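Local coordinates for metallo-beta-lactamase family protein (PDB 3R2U) that is probably an iron-binding enzyme of the metallo-beta-lactamase superfamily, fused to a rhodanese-like domain as in persulfide dioxygenase relatives, at residues A[143-152]-A[163-171]. Sequence-based numbering, arbitrary orientation.
Sequences HTPESISFLL and MGLFSGDFI. With FE (Fe (III) ion), chain E.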
ATOM      1  N   HIS A 143     -20.799  19.806 -28.428  1.00 23.60           N
ATOM      2  CA  HIS A 143     -19.716  18.853 -28.363  1.00 23.35           C
ATOM      3  C   HIS A 143     -20.238  17.570 -29.015  1.00 23.42           C
ATOM      4  O   HIS A 143     -19.553  16.958 -29.834  1.00 24.06           O
ATOM      5  CB  HIS A 143     -19.296  18.643 -26.914  1.00 22.94           C
ATOM      6  CG  HIS A 143     -18.269  17.579 -26.740  1.00 22.24           C
ATOM      7  ND1 HIS A 143     -16.998  17.686 -27.260  1.00 23.45           N
ATOM      8  CD2 HIS A 143     -18.315  16.395 -26.085  1.00 20.01           C
ATOM      9  CE1 HIS A 143     -16.307  16.601 -26.944  1.00 22.60           C
ATOM     10  NE2 HIS A 143     -17.085  15.804 -26.235  1.00 21.20           N
ATOM     11  N   THR A 144     -21.465  17.196 -28.651  1.00 21.78           N
ATOM     12  CA  THR A 144     -22.184  16.091 -29.267  1.00 22.40           C
ATOM     13  C   THR A 144     -23.639  16.518 -29.364  1.00 22.69           C
ATOM     14  O   THR A 144     -24.081  17.391 -28.592  1.00 20.43           O
ATOM     15  CB  THR A 144     -22.138  14.778 -28.469  1.00 22.40           C
ATOM     16  OG1 THR A 144     -22.856  14.942 -27.237  1.00 23.75           O
ATOM     17  CG2 THR A 144     -20.711  14.352 -28.226  1.00 20.71           C
ATOM     18  N   PRO A 145     -24.392  15.922 -30.307  1.00 21.88           N
ATOM     19  CA  PRO A 145     -25.793  16.316 -30.437  1.00 23.49           C
ATOM     20  C   PRO A 145     -26.659  15.971 -29.212  1.00 23.81           C
ATOM     21  O   PRO A 145     -27.690  16.633 -28.978  1.00 23.25           O
ATOM     22  CB  PRO A 145     -26.276  15.543 -31.686  1.00 24.26           C
ATOM     23  CG  PRO A 145     -25.000  15.002 -32.356  1.00 26.82           C
ATOM     24  CD  PRO A 145     -24.016  14.849 -31.249  1.00 23.87           C
ATOM     25  N   GLU A 146     -26.243  14.963 -28.439  1.00 22.88           N
ATOM     26  CA  GLU A 146     -27.027  14.519 -27.282  1.00 23.50           C
ATOM     27  C   GLU A 146     -26.580  15.097 -25.938  1.00 21.83           C
ATOM     28  O   GLU A 146     -27.241  14.853 -24.943  1.00 22.69           O
ATOM     29  CB  GLU A 146     -27.044  12.986 -27.169  1.00 22.97           C
ATOM     30  CG  GLU A 146     -25.802  12.344 -26.516  1.00 24.37           C
ATOM     31  CD  GLU A 146     -24.553  12.388 -27.379  1.00 25.20           C
ATOM     32  OE1 GLU A 146     -24.664  12.539 -28.611  1.00 23.38           O
ATOM     33  OE2 GLU A 146     -23.453  12.236 -26.820  1.00 24.82           O
ATOM     34  N   SER A 147     -25.477  15.841 -25.916  1.00 20.26           N
ATOM     35  CA  SER A 147     -24.921  16.382 -24.672  1.00 19.32           C
ATOM     36  C   SER A 147     -25.923  17.079 -23.804  1.00 20.05           C
ATOM     37  O   SER A 147     -26.654  17.939 -24.262  1.00 21.49           O
ATOM     38  CB  SER A 147     -23.767  17.374 -24.930  1.00 19.20           C
ATOM     39  OG  SER A 147     -22.579  16.704 -25.291  1.00 20.50           O
ATOM     40  N   ILE A 148     -25.926  16.696 -22.534  1.00 19.57           N
ATOM     41  CA  ILE A 148     -26.770  17.300 -21.542  1.00 19.80           C
ATOM     42  C   ILE A 148     -25.920  17.747 -20.363  1.00 19.15           C
ATOM     43  O   ILE A 148     -24.845  17.213 -20.127  1.00 18.94           O
ATOM     44  CB  ILE A 148     -27.897  16.336 -21.064  1.00 20.65           C
ATOM     45  CG1 ILE A 148     -27.322  15.022 -20.552  1.00 20.33           C
ATOM     46  CG2 ILE A 148     -28.927  16.101 -22.200  1.00 19.75           C
ATOM     47  CD1 ILE A 148     -28.363  14.091 -19.976  1.00 21.03           C
ATOM     48  N   SER A 149     -26.392  18.777 -19.680  1.00 19.89           N
ATOM     49  CA  SER A 149     -25.761  19.296 -18.487  1.00 19.74           C
ATOM     50  C   SER A 149     -26.756  19.225 -17.333  1.00 20.09           C
ATOM     51  O   SER A 149     -27.972  19.282 -17.567  1.00 21.16           O
ATOM     52  CB  SER A 149     -25.319  20.739 -18.716  1.00 20.56           C
ATOM     53  OG  SER A 149     -24.258  20.791 -19.660  1.00 19.83           O
ATOM     54  N   PHE A 150     -26.257  19.106 -16.095  1.00 17.77           N
ATOM     55  CA  PHE A 150     -27.140  18.994 -14.941  1.00 18.65           C
ATOM     56  C   PHE A 150     -27.036  20.200 -13.981  1.00 19.00           C
ATOM     57  O   PHE A 150     -25.961  20.489 -13.433  1.00 19.61           O
ATOM     58  CB  PHE A 150     -26.847  17.680 -14.202  1.00 17.79           C
ATOM     59  CG  PHE A 150     -26.909  16.455 -15.087  1.00 17.86           C
ATOM     60  CD1 PHE A 150     -28.103  15.838 -15.355  1.00 22.70           C
ATOM     61  CD2 PHE A 150     -25.758  15.903 -15.618  1.00 22.23           C
ATOM     62  CE1 PHE A 150     -28.147  14.677 -16.147  1.00 20.54           C
ATOM     63  CE2 PHE A 150     -25.810  14.760 -16.423  1.00 17.73           C
ATOM     64  CZ  PHE A 150     -27.003  14.164 -16.677  1.00 17.81           C
ATOM     65  N   LEU A 151     -28.149  20.901 -13.797  1.00 19.22           N
ATOM     66  CA  LEU A 151     -28.199  22.086 -12.930  1.00 19.02           C
ATOM     67  C   LEU A 151     -28.683  21.671 -11.554  1.00 19.63           C
ATOM     68  O   LEU A 151     -29.841  21.252 -11.373  1.00 20.08           O
ATOM     69  CB  LEU A 151     -29.114  23.147 -13.519  1.00 19.63           C
ATOM     70  CG  LEU A 151     -29.180  24.498 -12.790  1.00 20.69           C
ATOM     71  CD1 LEU A 151     -27.839  25.230 -12.945  1.00 21.02           C
ATOM     72  CD2 LEU A 151     -30.344  25.341 -13.336  1.00 20.10           C
ATOM     73  N   LEU A 152     -27.794  21.804 -10.578  1.00 19.63           N
ATOM     74  CA  LEU A 152     -28.069  21.386  -9.213  1.00 19.34           C
ATOM     75  C   LEU A 152     -28.577  22.511  -8.313  1.00 20.85           C
ATOM     76  O   LEU A 152     -28.022  23.617  -8.301  1.00 19.04           O
ATOM     77  CB  LEU A 152     -26.804  20.758  -8.604  1.00 17.66           C
ATOM     78  CG  LEU A 152     -26.890  20.175  -7.177  1.00 20.53           C
ATOM     79  CD1 LEU A 152     -25.789  19.116  -6.946  1.00 16.66           C
ATOM     80  CD2 LEU A 152     -26.842  21.261  -6.078  1.00 20.70           C
ATOM     81  N   MET A 163     -26.883  26.065  -7.523  1.00 21.37           N
ATOM     82  CA  MET A 163     -25.540  26.133  -7.002  1.00 19.81           C
ATOM     83  C   MET A 163     -24.496  25.941  -8.087  1.00 20.21           C
ATOM     84  O   MET A 163     -23.468  26.588  -8.074  1.00 19.67           O
ATOM     85  CB  MET A 163     -25.341  25.047  -5.940  1.00 20.79           C
ATOM     86  CG  MET A 163     -23.944  25.058  -5.249  1.00 22.26           C
ATOM     87  SD  MET A 163     -23.577  23.516  -4.384  1.00 27.46           S
ATOM     88  CE  MET A 163     -24.908  23.454  -3.195  1.00 27.41           C
ATOM     89  N   GLY A 164     -24.739  25.023  -9.018  1.00 19.53           N
ATOM     90  CA  GLY A 164     -23.745  24.733 -10.026  1.00 19.24           C
ATOM     91  C   GLY A 164     -24.274  23.894 -11.167  1.00 19.11           C
ATOM     92  O   GLY A 164     -25.379  23.363 -11.099  1.00 19.12           O
ATOM     93  N   LEU A 165     -23.464  23.784 -12.212  1.00 18.74           N
ATOM     94  CA  LEU A 165     -23.817  23.047 -13.391  1.00 19.82           C
ATOM     95  C   LEU A 165     -22.765  21.993 -13.696  1.00 19.73           C
ATOM     96  O   LEU A 165     -21.581  22.322 -13.833  1.00 20.10           O
ATOM     97  CB  LEU A 165     -23.886  23.994 -14.572  1.00 20.20           C
ATOM     98  CG  LEU A 165     -24.304  23.443 -15.952  1.00 22.30           C
ATOM     99  CD1 LEU A 165     -25.785  23.114 -15.977  1.00 17.74           C
ATOM    100  CD2 LEU A 165     -23.956  24.459 -17.062  1.00 21.11           C
ATOM    101  N   PHE A 166     -23.191  20.737 -13.792  1.00 18.51           N
ATOM    102  CA  PHE A 166     -22.294  19.663 -14.248  1.00 19.02           C
ATOM    103  C   PHE A 166     -22.351  19.792 -15.755  1.00 19.52           C
ATOM    104  O   PHE A 166     -23.365  19.456 -16.378  1.00 19.47           O
ATOM    105  CB  PHE A 166     -22.787  18.310 -13.792  1.00 18.42           C
ATOM    106  CG  PHE A 166     -22.704  18.132 -12.325  1.00 17.50           C
ATOM    107  CD1 PHE A 166     -21.485  17.816 -11.731  1.00 18.94           C
ATOM    108  CD2 PHE A 166     -23.843  18.290 -11.523  1.00 18.62           C
ATOM    109  CE1 PHE A 166     -21.384  17.651 -10.357  1.00 17.98           C
ATOM    110  CE2 PHE A 166     -23.757  18.127 -10.152  1.00 21.38           C
ATOM    111  CZ  PHE A 166     -22.526  17.809  -9.561  1.00 20.15           C
ATOM    112  N   SER A 167     -21.270  20.308 -16.329  1.00 19.99           N
ATOM    113  CA  SER A 167     -21.239  20.675 -17.727  1.00 20.15           C
ATOM    114  C   SER A 167     -20.592  19.700 -18.715  1.00 20.68           C
ATOM    115  O   SER A 167     -20.529  19.989 -19.903  1.00 20.65           O
ATOM    116  CB  SER A 167     -20.558  22.033 -17.852  1.00 22.12           C
ATOM    117  OG  SER A 167     -19.209  21.959 -17.429  1.00 21.41           O
ATOM    118  N   GLY A 168     -20.114  18.555 -18.260  1.00 19.05           N
ATOM    119  CA  GLY A 168     -19.526  17.601 -19.193  1.00 18.27           C
ATOM    120  C   GLY A 168     -18.445  18.242 -20.050  1.00 18.47           C
ATOM    121  O   GLY A 168     -17.550  18.903 -19.536  1.00 15.66           O
ATOM    122  N   ASP A 169     -18.524  18.027 -21.366  1.00 18.74           N
ATOM    123  CA  ASP A 169     -17.585  18.609 -22.296  1.00 19.19           C
ATOM    124  C   ASP A 169     -18.189  19.806 -23.035  1.00 21.12           C
ATOM    125  O   ASP A 169     -17.689  20.216 -24.095  1.00 23.26           O
ATOM    126  CB  ASP A 169     -17.066  17.544 -23.274  1.00 19.90           C
ATOM    127  CG  ASP A 169     -16.154  16.526 -22.603  1.00 18.23           C
ATOM    128  OD1 ASP A 169     -15.736  16.737 -21.448  1.00 20.77           O
ATOM    129  OD2 ASP A 169     -15.841  15.514 -23.231  1.00 21.20           O
ATOM    130  N   PHE A 170     -19.255  20.376 -22.468  1.00 21.07           N
ATOM    131  CA  PHE A 170     -19.910  21.560 -23.020  1.00 21.15           C
ATOM    132  C   PHE A 170     -19.079  22.797 -22.647  1.00 22.35           C
ATOM    133  O   PHE A 170     -18.544  23.476 -23.525  1.00 22.72           O
ATOM    134  CB  PHE A 170     -21.369  21.613 -22.523  1.00 20.68           C
ATOM    135  CG  PHE A 170     -22.036  22.955 -22.659  1.00 21.55           C
ATOM    136  CD1 PHE A 170     -21.920  23.697 -23.817  1.00 23.25           C
ATOM    137  CD2 PHE A 170     -22.856  23.433 -21.641  1.00 22.12           C
ATOM    138  CE1 PHE A 170     -22.561  24.936 -23.944  1.00 23.83           C
ATOM    139  CE2 PHE A 170     -23.498  24.669 -21.755  1.00 23.12           C
ATOM    140  CZ  PHE A 170     -23.346  25.422 -22.914  1.00 24.93           C
ATOM    141  N   ILE A 171     -18.939  23.060 -21.346  1.00 21.51           N
ATOM    142  CA  ILE A 171     -18.111  24.167 -20.851  1.00 20.99           C
ATOM    143  C   ILE A 171     -16.965  23.660 -19.981  1.00 21.12           C
ATOM    144  O   ILE A 171     -17.198  22.921 -19.004  1.00 20.36           O
ATOM    145  CB  ILE A 171     -18.908  25.146 -19.975  1.00 21.51           C
ATOM    146  CG1 ILE A 171     -20.068  25.769 -20.773  1.00 22.72           C
ATOM    147  CG2 ILE A 171     -17.980  26.268 -19.460  1.00 20.01           C
ATOM    148  CD1 ILE A 171     -20.971  26.614 -19.926  1.00 24.22           C
TER
HETATM  149 FE    FE E 443     -16.571  14.152 -24.743  1.00 52.55          FE
HETATM  150  O   HOH W   1     -21.035  17.327 -23.122  1.00 22.40           O
HETATM  151  O   HOH W   2     -22.804  18.389 -21.379  1.00 17.74           O
HETATM  152  O   HOH W   3     -16.066  12.457 -23.301  1.00 15.67           O
HETATM  153  O   HOH W   4     -17.347  12.632 -26.380  1.00 15.09           O
HETATM  154  O   HOH W   5     -14.586  14.072 -25.578  1.00 19.61           O
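Strands 148-152 and 164-168 pair as an antiparallel hairpin in a mixed sheet of the metallo-beta-lactamase fold, and the loops at one end meet at the iron site. Phe150 and Phe166 form a hydrogen-bonded pair, Phe150 N to Phe166 O (2.9 Å) and Phe166 N to Phe150 O (2.8 Å). Leu152 N bonds Gly164 O, and Met163 N closes the ladder on Leu152 O at 2.8 Å. Leu152 CD1 meets the rim of the Phe166 ring at CE2 (3.9 Å). Where the strands part, water 2 donates to both Ile148 O and Ser167 O. Water 1 accepts from Asp169 N and bonds Ser147 OG. At the metal, His143 NE2 and Asp169 OD2 bind iron at 2.3 and 2.2 Å. His143 CG lies anti to the backbone N (chi1 175°), which brings the ring against Asp169. Asp169 CB makes a CH-pi contact over one face, 3.5 Å from the His143 ring centroid, and the carboxylate and ring planes are 82° apart. His80 and three waters complete the coordination. His143 ND1 hydrogen-bonds to Arg178 O, and Asp169 OD1 to His219 ND1. Strand 133-139 flanks 148-152, strand 214-217 flanks 164-168, and helix 191-206 packs against Leu165 and Phe170.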